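Local atomic coordinates of C alpha-dehydrogenase (Sphingobium sp. SYK-6, PDB entry 4YAG), a protein that probably oxidises the alpha-carbon alcohol of lignin-derived beta-aryl ethers with NAD(+), as a short-chain dehydrogenase/reductase that binds NADH. Residues W108-A113 with Q200-R205. Residues are numbered along the deposited sequence; the frame is centred on the assembly and turned at random.
Sequences WDYGLA and QNRPER. With NAI (1,4-dihydronicotinamide adenine dinucleotide), chain C.
Tyr-110, reaching out of helix 105-133, lays one face of its ring against Arg-202, just past the short helix 198-201, and shows how an arginine can use its chain and its head on the same aromatic ring. CG of Arg-202 sits over the ring centre, 3.6 Å from the centroid, a well-formed CH-pi contact. The chain then bends at chi3 (-77°), which carries the guanidinium to the CD2-CE2 edge on the same side of the ring. There CD2 of Tyr-110 lies over the guanidinium face, 3.3 Å from CZ of Arg-202, with the two planes tilted by 36°. At the far end the hydroxyl meets carbon, with OH of Tyr-110 3.6 Å from CB of Arg-202.

The ring gets there because CG of Tyr-110 stands anti to its backbone N (chi1 166°), carrying the phenol outward from the helix. Pro-203 adds an oblique apolar contact, its CD 3.7 Å from CE1 of Tyr-110. No hydrogen bond spans the two segments; the polar work of Arg-202 is done elsewhere, by salt bridges to Glu-216 and Asp-107 and by NH1 to the carbonyl of Phe-206. A leucine in place of Tyr-110 would probably leave the guanidinium face and the CG methylene without their flat partner, and the folded arginine chain less firmly placed.

Next door, the amide of Asn-201 lies beside the cofactor ribose, ND2 3.7 Å from C2B of NADH, a van der Waals contact, while its OD1 accepts a bond from Arg-38. Within this Rossmann-type SDR fold, the Tyr-110/Arg-202 packing joins helix 105-133 to segment 200-205, whose Asn-201 borders the adenosine ribose: two carboxylates and a backbone carbonyl take up the nitrogens of the buried arginine, and the aromatic ring supports it through the CH-pi contact of CG and van der Waals contact at the ring edge.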
loop_
_atom_site.group_PDB
_atom_site.type_symbol
_atom_site.label_atom_id
_atom_site.label_comp_id
_atom_site.label_asym_id
_atom_site.label_seq_id
_atom_site.Cartn_x
_atom_site.Cartn_y
_atom_site.Cartn_z
ATOM N N TRP A 108 -1.861 -12.544 1.423
ATOM C CA TRP A 108 -1.530 -11.134 1.648
ATOM C C TRP A 108 -0.037 -10.879 1.487
ATOM O O TRP A 108 0.375 -9.957 0.798
ATOM C CB TRP A 108 -1.961 -10.704 3.051
ATOM C CG TRP A 108 -3.387 -10.221 3.092
ATOM C CD1 TRP A 108 -4.455 -10.856 3.639
ATOM C CD2 TRP A 108 -3.876 -9.002 2.542
ATOM N NE1 TRP A 108 -5.591 -10.093 3.468
ATOM C CE2 TRP A 108 -5.254 -8.950 2.795
ATOM C CE3 TRP A 108 -3.276 -7.939 1.871
ATOM C CZ2 TRP A 108 -6.041 -7.879 2.375
ATOM C CZ3 TRP A 108 -4.051 -6.894 1.457
ATOM C CH2 TRP A 108 -5.416 -6.868 1.714
ATOM N N ASP A 109 0.766 -11.721 2.115
ATOM C CA ASP A 109 2.204 -11.542 2.062
ATOM C C ASP A 109 2.729 -11.667 0.637
ATOM O O ASP A 109 3.566 -10.888 0.220
ATOM C CB ASP A 109 2.889 -12.516 3.005
ATOM C CG ASP A 109 2.667 -12.165 4.475
ATOM O OD1 ASP A 109 2.286 -11.010 4.769
ATOM O OD2 ASP A 109 2.906 -13.039 5.329
ATOM N N TYR A 110 2.224 -12.648 -0.093
ATOM C CA TYR A 110 2.575 -12.816 -1.506
ATOM C C TYR A 110 2.200 -11.606 -2.336
ATOM O O TYR A 110 3.014 -11.040 -3.069
ATOM C CB TYR A 110 1.818 -14.022 -2.016
ATOM C CG TYR A 110 1.745 -14.240 -3.520
ATOM C CD1 TYR A 110 2.862 -14.137 -4.325
ATOM C CD2 TYR A 110 0.546 -14.609 -4.108
ATOM C CE1 TYR A 110 2.773 -14.374 -5.675
ATOM C CE2 TYR A 110 0.455 -14.860 -5.448
ATOM C CZ TYR A 110 1.567 -14.746 -6.230
ATOM O OH TYR A 110 1.456 -15.027 -7.578
ATOM N N GLY A 111 0.948 -11.184 -2.242
ATOM C CA GLY A 111 0.502 -10.101 -3.078
ATOM C C GLY A 111 1.210 -8.787 -2.795
ATOM O O GLY A 111 1.495 -7.995 -3.715
ATOM N N LEU A 112 1.475 -8.522 -1.519
ATOM C CA LEU A 112 2.198 -7.312 -1.163
ATOM C C LEU A 112 3.674 -7.399 -1.521
ATOM O O LEU A 112 4.281 -6.403 -1.958
ATOM C CB LEU A 112 1.994 -6.948 0.307
ATOM C CG LEU A 112 0.583 -6.473 0.669
ATOM C CD1 LEU A 112 0.419 -6.433 2.192
ATOM C CD2 LEU A 112 0.264 -5.127 0.055
ATOM N N ALA A 113 4.249 -8.591 -1.379
ATOM C CA ALA A 113 5.676 -8.768 -1.675
ATOM C C ALA A 113 5.944 -8.484 -3.127
ATOM O O ALA A 113 6.892 -7.798 -3.439
ATOM C CB ALA A 113 6.172 -10.160 -1.330
ATOM N N GLN A 200 1.635 -20.164 -11.405
ATOM C CA GLN A 200 2.973 -20.689 -11.704
ATOM C C GLN A 200 4.084 -19.755 -11.229
ATOM O O GLN A 200 5.229 -20.178 -11.041
ATOM C CB GLN A 200 3.193 -20.825 -13.213
ATOM C CG GLN A 200 2.476 -21.901 -13.932
ATOM C CD GLN A 200 3.047 -22.036 -15.338
ATOM O OE1 GLN A 200 4.200 -22.443 -15.520
ATOM N NE2 GLN A 200 2.270 -21.639 -16.328
ATOM N N ASN A 201 3.768 -18.474 -11.108
ATOM C CA ASN A 201 4.778 -17.459 -10.843
ATOM C C ASN A 201 4.931 -17.179 -9.356
ATOM O O ASN A 201 5.885 -16.527 -8.953
ATOM C CB ASN A 201 4.452 -16.146 -11.567
ATOM C CG ASN A 201 4.358 -16.328 -13.068
ATOM O OD1 ASN A 201 4.881 -17.306 -13.601
ATOM N ND2 ASN A 201 3.706 -15.380 -13.761
ATOM N N ARG A 202 3.999 -17.679 -8.554
ATOM C CA ARG A 202 4.052 -17.464 -7.107
ATOM C C ARG A 202 5.337 -18.073 -6.549
ATOM O O ARG A 202 5.596 -19.258 -6.764
ATOM C CB ARG A 202 2.857 -18.145 -6.442
ATOM C CG ARG A 202 2.788 -17.962 -4.931
ATOM C CD ARG A 202 1.659 -18.783 -4.301
ATOM N NE ARG A 202 0.332 -18.200 -4.492
ATOM C CZ ARG A 202 -0.439 -17.666 -3.533
ATOM N NH1 ARG A 202 -0.041 -17.591 -2.266
ATOM N NH2 ARG A 202 -1.630 -17.184 -3.859
ATOM N N PRO A 203 6.157 -17.272 -5.846
ATOM C CA PRO A 203 7.372 -17.889 -5.305
ATOM C C PRO A 203 7.069 -19.028 -4.339
ATOM O O PRO A 203 6.039 -19.039 -3.665
ATOM C CB PRO A 203 8.068 -16.733 -4.587
ATOM C CG PRO A 203 7.581 -15.492 -5.300
ATOM C CD PRO A 203 6.147 -15.808 -5.665
ATOM N N GLU A 204 7.973 -19.998 -4.290
ATOM C CA GLU A 204 7.751 -21.209 -3.514
ATOM C C GLU A 204 7.340 -20.942 -2.066
ATOM O O GLU A 204 6.483 -21.630 -1.510
ATOM C CB GLU A 204 9.011 -22.085 -3.547
ATOM C CG GLU A 204 8.856 -23.425 -2.823
ATOM C CD GLU A 204 7.832 -24.332 -3.482
ATOM O OE1 GLU A 204 7.669 -24.254 -4.724
ATOM O OE2 GLU A 204 7.184 -25.119 -2.755
ATOM N N ARG A 205 7.940 -19.935 -1.450
ATOM C CA ARG A 205 7.738 -19.731 -0.021
ATOM C C ARG A 205 6.325 -19.261 0.308
ATOM O O ARG A 205 5.915 -19.315 1.473
ATOM C CB ARG A 205 8.753 -18.738 0.533
ATOM C CG ARG A 205 8.577 -17.333 0.044
ATOM C CD ARG A 205 9.773 -16.512 0.471
ATOM N NE ARG A 205 9.630 -15.079 0.238
ATOM C CZ ARG A 205 9.788 -14.484 -0.944
ATOM N NH1 ARG A 205 10.069 -15.202 -2.029
ATOM N NH2 ARG A 205 9.683 -13.170 -1.042
HETATM P PA NAI C . 2.722 -11.199 -17.504
HETATM O O1A NAI C . 2.549 -12.347 -16.548
HETATM O O2A NAI C . 2.548 -11.502 -18.979
HETATM O O5B NAI C . 4.127 -10.524 -17.294
HETATM C C5B NAI C . 4.654 -10.410 -16.005
HETATM C C4B NAI C . 5.979 -11.061 -15.970
HETATM O O4B NAI C . 6.488 -10.764 -14.629
HETATM C C3B NAI C . 6.002 -12.513 -16.162
HETATM O O3B NAI C . 6.941 -12.915 -17.180
HETATM C C2B NAI C . 6.321 -13.053 -14.856
HETATM O O2B NAI C . 7.024 -14.304 -14.898
HETATM C C1B NAI C . 7.069 -11.993 -14.181
HETATM N N9A NAI C . 7.036 -12.080 -12.744
HETATM C C8A NAI C . 5.967 -12.387 -11.929
HETATM N N7A NAI C . 6.357 -12.419 -10.647
HETATM C C5A NAI C . 7.693 -12.118 -10.586
HETATM C C6A NAI C . 8.649 -11.998 -9.577
HETATM N N6A NAI C . 8.298 -12.278 -8.249
HETATM N N1A NAI C . 9.930 -11.670 -9.887
HETATM C C2A NAI C . 10.286 -11.460 -11.176
HETATM N N3A NAI C . 9.408 -11.567 -12.185
HETATM C C4A NAI C . 8.124 -11.897 -11.923
HETATM O O3 NAI C . 1.615 -10.161 -17.044
HETATM P PN NAI C . 1.461 -8.581 -17.321
HETATM O O1N NAI C . 2.329 -8.096 -18.474
HETATM O O2N NAI C . -0.018 -8.376 -17.535
HETATM O O5D NAI C . 1.947 -7.920 -15.938
HETATM C C5D NAI C . 2.804 -6.776 -15.901
HETATM C C4D NAI C . 2.282 -5.790 -14.921
HETATM O O4D NAI C . 1.067 -5.176 -15.490
HETATM C C3D NAI C . 1.894 -6.358 -13.627
HETATM O O3D NAI C . 2.415 -5.523 -12.572
HETATM C C2D NAI C . 0.434 -6.350 -13.616
HETATM O O2D NAI C . -0.074 -6.264 -12.279
HETATM C C1D NAI C . 0.085 -5.171 -14.386
HETATM N N1N NAI C . -1.195 -5.054 -14.980
HETATM C C2N NAI C . -1.626 -5.841 -16.021
HETATM C C3N NAI C . -2.884 -5.633 -16.562
HETATM C C7N NAI C . -3.376 -6.470 -17.693
HETATM O O7N NAI C . -4.556 -6.403 -18.102
HETATM N N7N NAI C . -2.399 -7.315 -18.374
HETATM C C4N NAI C . -3.725 -4.641 -16.085
HETATM C C5N NAI C . -3.255 -3.823 -15.075
HETATM C C6N NAI C . -2.007 -4.021 -14.543
#